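Local coordinates for protein viral CASP8 and FADD-like apoptosis regulator (Molluscum contagiosum virus subtype 1, PDB 2BBR) that inhibits death-receptor-induced apoptosis by interfering with recruitment and activation of host caspase-8 at the death-inducing signalling complex, and also suppresses host NF-kappa-B activation, at residues K54-V66 / A84-K98. Sequence-based numbering, arbitrary orientation.
Sequences KLTLAALVEMLYV and AEQLLGTSFLTRYRK. With AZI (azide ion), chain B.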
loop_
_atom_site.group_PDB
_atom_site.type_symbol
_atom_site.label_atom_id
_atom_site.label_comp_id
_atom_site.label_asym_id
_atom_site.label_seq_id
_atom_site.Cartn_x
_atom_site.Cartn_y
_atom_site.Cartn_z
ATOM N N LYS A 54 16.518 -2.353 2.901
ATOM C CA LYS A 54 15.139 -2.659 3.256
ATOM C C LYS A 54 14.533 -3.524 2.162
ATOM O O LYS A 54 13.432 -4.052 2.314
ATOM C CB LYS A 54 14.317 -1.376 3.403
ATOM C CG LYS A 54 14.697 -0.520 4.596
ATOM C CD LYS A 54 13.845 0.739 4.659
ATOM C CE LYS A 54 14.227 1.610 5.847
ATOM N NZ LYS A 54 13.418 2.858 5.894
ATOM N N LEU A 55 15.263 -3.669 1.059
ATOM C CA LEU A 55 14.802 -4.457 -0.078
ATOM C C LEU A 55 15.212 -5.912 0.105
ATOM O O LEU A 55 16.097 -6.422 -0.585
ATOM C CB LEU A 55 15.395 -3.887 -1.371
ATOM C CG LEU A 55 14.763 -4.276 -2.708
ATOM C CD1 LEU A 55 13.272 -3.991 -2.683
ATOM C CD2 LEU A 55 15.432 -3.485 -3.818
ATOM N N THR A 56 14.552 -6.573 1.049
ATOM C CA THR A 56 14.825 -7.963 1.377
ATOM C C THR A 56 13.917 -8.922 0.620
ATOM O O THR A 56 12.982 -8.510 -0.066
ATOM C CB THR A 56 14.603 -8.211 2.869
ATOM O OG1 THR A 56 13.232 -7.936 3.188
ATOM C CG2 THR A 56 15.505 -7.311 3.700
ATOM N N LEU A 57 14.209 -10.211 0.749
ATOM C CA LEU A 57 13.404 -11.245 0.119
ATOM C C LEU A 57 11.972 -11.092 0.629
ATOM O O LEU A 57 11.017 -11.106 -0.148
ATOM C CB LEU A 57 13.961 -12.625 0.488
ATOM C CG LEU A 57 13.203 -13.902 0.102
ATOM C CD1 LEU A 57 11.996 -14.099 0.994
ATOM C CD2 LEU A 57 12.797 -13.825 -1.347
ATOM N N ALA A 58 11.836 -10.931 1.940
ATOM C CA ALA A 58 10.528 -10.770 2.557
ATOM C C ALA A 58 9.764 -9.579 1.987
ATOM O O ALA A 58 8.577 -9.684 1.693
ATOM C CB ALA A 58 10.678 -10.622 4.068
ATOM N N ALA A 59 10.439 -8.442 1.838
ATOM C CA ALA A 59 9.786 -7.253 1.304
ATOM C C ALA A 59 9.230 -7.492 -0.096
ATOM O O ALA A 59 8.083 -7.150 -0.383
ATOM C CB ALA A 59 10.760 -6.082 1.284
ATOM N N LEU A 60 10.047 -8.078 -0.965
ATOM C CA LEU A 60 9.614 -8.352 -2.330
ATOM C C LEU A 60 8.462 -9.346 -2.360
ATOM O O LEU A 60 7.514 -9.186 -3.126
ATOM C CB LEU A 60 10.783 -8.882 -3.170
ATOM C CG LEU A 60 11.810 -7.860 -3.671
ATOM C CD1 LEU A 60 11.131 -6.862 -4.596
ATOM C CD2 LEU A 60 12.450 -7.149 -2.496
ATOM N N VAL A 61 8.549 -10.379 -1.529
ATOM C CA VAL A 61 7.494 -11.378 -1.470
ATOM C C VAL A 61 6.186 -10.724 -1.023
ATOM O O VAL A 61 5.126 -10.991 -1.593
ATOM C CB VAL A 61 7.899 -12.528 -0.521
ATOM C CG1 VAL A 61 6.697 -13.387 -0.173
ATOM C CG2 VAL A 61 8.966 -13.385 -1.192
ATOM N N GLU A 62 6.257 -9.848 -0.024
ATOM C CA GLU A 62 5.052 -9.166 0.446
ATOM C C GLU A 62 4.479 -8.279 -0.651
ATOM O O GLU A 62 3.265 -8.231 -0.851
ATOM C CB GLU A 62 5.347 -8.312 1.677
ATOM C CG GLU A 62 5.577 -9.109 2.936
ATOM C CD GLU A 62 5.377 -8.267 4.178
ATOM O OE1 GLU A 62 6.373 -7.738 4.713
ATOM O OE2 GLU A 62 4.214 -8.129 4.605
ATOM N N MET A 63 5.349 -7.559 -1.354
ATOM C CA MET A 63 4.885 -6.702 -2.435
ATOM C C MET A 63 4.122 -7.510 -3.472
ATOM O O MET A 63 3.025 -7.131 -3.878
ATOM C CB MET A 63 6.058 -6.004 -3.115
ATOM C CG MET A 63 6.732 -4.955 -2.263
ATOM S SD MET A 63 8.120 -4.227 -3.128
ATOM C CE MET A 63 8.801 -3.184 -1.842
ATOM N N LEU A 64 4.705 -8.623 -3.905
ATOM C CA LEU A 64 4.046 -9.453 -4.910
ATOM C C LEU A 64 2.734 -10.036 -4.389
ATOM O O LEU A 64 1.757 -10.142 -5.129
ATOM C CB LEU A 64 4.983 -10.571 -5.379
ATOM C CG LEU A 64 6.235 -10.095 -6.128
ATOM C CD1 LEU A 64 7.122 -11.289 -6.453
ATOM C CD2 LEU A 64 5.829 -9.358 -7.398
ATOM N N TYR A 65 2.711 -10.416 -3.117
ATOM C CA TYR A 65 1.494 -10.964 -2.534
ATOM C C TYR A 65 0.381 -9.916 -2.541
ATOM O O TYR A 65 -0.749 -10.194 -2.941
ATOM C CB TYR A 65 1.747 -11.417 -1.100
ATOM C CG TYR A 65 0.535 -12.053 -0.461
ATOM C CD1 TYR A 65 0.278 -13.413 -0.613
ATOM C CD2 TYR A 65 -0.384 -11.285 0.258
ATOM C CE1 TYR A 65 -0.863 -13.995 -0.066
ATOM C CE2 TYR A 65 -1.528 -11.859 0.806
ATOM C CZ TYR A 65 -1.759 -13.215 0.638
ATOM O OH TYR A 65 -2.893 -13.789 1.170
ATOM N N VAL A 66 0.708 -8.706 -2.097
ATOM C CA VAL A 66 -0.272 -7.631 -2.059
ATOM C C VAL A 66 -0.809 -7.335 -3.461
ATOM O O VAL A 66 -1.980 -6.995 -3.619
ATOM C CB VAL A 66 0.341 -6.349 -1.438
ATOM C CG1 VAL A 66 -0.627 -5.182 -1.567
ATOM C CG2 VAL A 66 0.667 -6.596 0.030
ATOM N N ALA A 84 4.175 -17.609 0.771
ATOM C CA ALA A 84 4.314 -16.160 0.817
ATOM C C ALA A 84 3.639 -15.590 2.062
ATOM O O ALA A 84 4.141 -14.649 2.673
ATOM C CB ALA A 84 3.708 -15.544 -0.437
ATOM N N GLU A 85 2.501 -16.160 2.440
ATOM C CA GLU A 85 1.786 -15.681 3.616
ATOM C C GLU A 85 2.614 -15.845 4.889
ATOM O O GLU A 85 2.412 -15.123 5.864
ATOM C CB GLU A 85 0.425 -16.384 3.724
ATOM C CG GLU A 85 -0.494 -15.999 2.567
ATOM C CD GLU A 85 -1.807 -16.757 2.524
ATOM O OE1 GLU A 85 -1.855 -17.916 2.976
ATOM O OE2 GLU A 85 -2.785 -16.190 2.002
ATOM N N GLN A 86 3.567 -16.768 4.875
ATOM C CA GLN A 86 4.420 -16.967 6.039
ATOM C C GLN A 86 5.369 -15.787 6.241
ATOM O O GLN A 86 5.916 -15.610 7.328
ATOM C CB GLN A 86 5.231 -18.257 5.903
ATOM C CG GLN A 86 4.420 -19.520 6.149
ATOM C CD GLN A 86 3.812 -19.547 7.540
ATOM O OE1 GLN A 86 4.495 -19.278 8.525
ATOM N NE2 GLN A 86 2.527 -19.871 7.627
ATOM N N LEU A 87 5.551 -14.971 5.204
ATOM C CA LEU A 87 6.449 -13.821 5.298
ATOM C C LEU A 87 5.747 -12.488 5.513
ATOM O O LEU A 87 6.406 -11.464 5.711
ATOM C CB LEU A 87 7.330 -13.729 4.047
ATOM C CG LEU A 87 8.167 -14.969 3.723
ATOM C CD1 LEU A 87 9.164 -14.630 2.627
ATOM C CD2 LEU A 87 8.895 -15.457 4.966
ATOM N N LEU A 88 4.420 -12.484 5.478
ATOM C CA LEU A 88 3.686 -11.242 5.672
ATOM C C LEU A 88 3.969 -10.645 7.049
ATOM O O LEU A 88 3.976 -11.356 8.058
ATOM C CB LEU A 88 2.183 -11.481 5.501
ATOM C CG LEU A 88 1.728 -11.838 4.082
ATOM C CD1 LEU A 88 0.263 -12.238 4.100
ATOM C CD2 LEU A 88 1.945 -10.648 3.154
ATOM N N GLY A 89 4.215 -9.338 7.081
ATOM C CA GLY A 89 4.487 -8.655 8.333
ATOM C C GLY A 89 5.919 -8.758 8.818
ATOM O O GLY A 89 6.197 -8.430 9.972
ATOM N N THR A 90 6.835 -9.194 7.957
ATOM C CA THR A 90 8.231 -9.332 8.368
ATOM C C THR A 90 9.218 -8.423 7.635
ATOM O O THR A 90 10.415 -8.706 7.599
ATOM C CB THR A 90 8.726 -10.796 8.226
ATOM O OG1 THR A 90 8.803 -11.152 6.841
ATOM C CG2 THR A 90 7.781 -11.754 8.944
ATOM N N SER A 91 8.727 -7.336 7.050
ATOM C CA SER A 91 9.601 -6.395 6.350
ATOM C C SER A 91 9.220 -4.979 6.759
ATOM O O SER A 91 8.410 -4.788 7.665
ATOM C CB SER A 91 9.474 -6.550 4.831
ATOM O OG SER A 91 8.269 -5.981 4.348
ATOM N N PHE A 92 9.792 -3.984 6.089
ATOM C CA PHE A 92 9.499 -2.592 6.416
ATOM C C PHE A 92 8.051 -2.214 6.102
ATOM O O PHE A 92 7.517 -1.268 6.675
ATOM C CB PHE A 92 10.438 -1.661 5.646
ATOM C CG PHE A 92 10.041 -1.452 4.213
ATOM C CD1 PHE A 92 9.203 -0.401 3.853
ATOM C CD2 PHE A 92 10.479 -2.326 3.225
ATOM C CE1 PHE A 92 8.807 -0.225 2.532
ATOM C CE2 PHE A 92 10.089 -2.159 1.900
ATOM C CZ PHE A 92 9.249 -1.105 1.553
ATOM N N LEU A 93 7.418 -2.946 5.189
ATOM C CA LEU A 93 6.043 -2.634 4.808
ATOM C C LEU A 93 5.108 -2.593 6.006
ATOM O O LEU A 93 5.176 -3.437 6.898
ATOM C CB LEU A 93 5.540 -3.645 3.778
ATOM C CG LEU A 93 6.295 -3.612 2.442
ATOM C CD1 LEU A 93 6.001 -4.876 1.662
ATOM C CD2 LEU A 93 5.918 -2.372 1.645
ATOM N N THR A 94 4.224 -1.604 6.020
ATOM C CA THR A 94 3.296 -1.455 7.129
ATOM C C THR A 94 1.902 -1.960 6.798
ATOM O O THR A 94 1.488 -1.984 5.636
ATOM C CB THR A 94 3.184 0.020 7.562
ATOM O OG1 THR A 94 2.638 0.792 6.484
ATOM C CG2 THR A 94 4.554 0.569 7.946
ATOM N N ARG A 95 1.184 -2.376 7.833
ATOM C CA ARG A 95 -0.177 -2.846 7.657
ATOM C C ARG A 95 -1.019 -1.716 7.060
ATOM O O ARG A 95 -1.894 -1.959 6.231
ATOM C CB ARG A 95 -0.749 -3.302 9.001
ATOM C CG ARG A 95 -2.238 -3.600 9.002
ATOM C CD ARG A 95 -2.660 -4.609 7.951
ATOM N NE ARG A 95 -4.070 -4.938 8.131
ATOM C CZ ARG A 95 -4.832 -5.528 7.219
ATOM N NH1 ARG A 95 -4.325 -5.864 6.043
ATOM N NH2 ARG A 95 -6.109 -5.770 7.488
ATOM N N TYR A 96 -0.741 -0.480 7.467
ATOM C CA TYR A 96 -1.475 0.668 6.944
ATOM C C TYR A 96 -1.407 0.734 5.419
ATOM O O TYR A 96 -2.435 0.789 4.744
ATOM C CB TYR A 96 -0.923 1.974 7.532
ATOM C CG TYR A 96 -1.441 3.222 6.852
ATOM C CD1 TYR A 96 -2.795 3.554 6.889
ATOM C CD2 TYR A 96 -0.578 4.061 6.155
ATOM C CE1 TYR A 96 -3.277 4.687 6.245
ATOM C CE2 TYR A 96 -1.049 5.197 5.505
ATOM C CZ TYR A 96 -2.400 5.504 5.555
ATOM O OH TYR A 96 -2.874 6.626 4.915
ATOM N N ARG A 97 -0.197 0.722 4.870
ATOM C CA ARG A 97 -0.036 0.818 3.423
ATOM C C ARG A 97 -0.585 -0.400 2.688
ATOM O O ARG A 97 -1.237 -0.269 1.652
ATOM C CB ARG A 97 1.443 1.008 3.066
ATOM C CG ARG A 97 2.103 2.249 3.652
ATOM C CD ARG A 97 1.901 3.472 2.784
ATOM N NE ARG A 97 2.380 4.680 3.449
ATOM C CZ ARG A 97 1.829 5.873 3.283
ATOM N NH1 ARG A 97 0.793 6.003 2.465
ATOM N NH2 ARG A 97 2.279 6.917 3.966
ATOM N N LYS A 98 -0.307 -1.589 3.209
ATOM C CA LYS A 98 -0.794 -2.799 2.562
ATOM C C LYS A 98 -2.320 -2.847 2.564
ATOM O O LYS A 98 -2.941 -3.215 1.563
ATOM C CB LYS A 98 -0.206 -4.033 3.247
ATOM C CG LYS A 98 1.294 -4.195 3.001
ATOM C CD LYS A 98 1.866 -5.424 3.688
ATOM C CE LYS A 98 2.007 -5.222 5.187
ATOM N NZ LYS A 98 2.352 -6.497 5.874
HETATM N N1 AZI B . -0.083 -8.533 5.394
HETATM N N2 AZI B . -0.646 -7.508 5.303
HETATM N N3 AZI B . -1.264 -6.523 5.235
HETATM O O HOH W 1 12.445 -4.567 4.863
HETATM O O HOH W 2 12.681 -8.232 5.818
HETATM O O HOH W 3 5.733 -6.267 6.831
#
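Glu62 of helix 57-66 holds Gly89, Ser91 and Lys98 through one buried carboxylate. Its OE2 accepts from Gly89 N at 2.8 Å, a nearly straight bond (171°) that arrives from above the carboxylate plane, and forms a salt bridge with Lys98 NZ on the syn side, also 2.8 Å. Ser91 OG donates to OE1 (2.6 Å) on the anti side, 33° out of the plane. Two fixed oxygens leave the carboxylate little rotation, and Lys98 probably favours the ionised form of Glu62. Ser91 OG lies between its backbone N and carbonyl carbon (chi1 75°), where it also accepts from Leu93 N in an ST turn. The type II turn Leu87-Thr90, with Gly89 at positive phi, presents Gly89 N to the carboxylate. Near the C-terminal end of helix 57-66, Tyr65 OH donates to the anti lone pair of Glu85 OE2 (2.5 Å), which also pairs with Lys81, while Leu88 CD1 sits over one ring face in a CH-pi contact. Apolar packing completes the join: Leu87 CD1 presses tightly on Leu57 CD1 (3.3 Å), Val61 CG1 meets Ala84 CB, and Met63 CE reaches the edge of the Phe92 ring. An azide ion, probably from the crystallisation liquor, accepts from Arg95 NH1, more weakly from Lys98 NZ, and rests against Leu88. The connection between helices 81-85 and 95-104 thus packs against one side of helix 57-66, with Phe92 and Met63 also touching helix 42-51 and Leu93 helix 22-31.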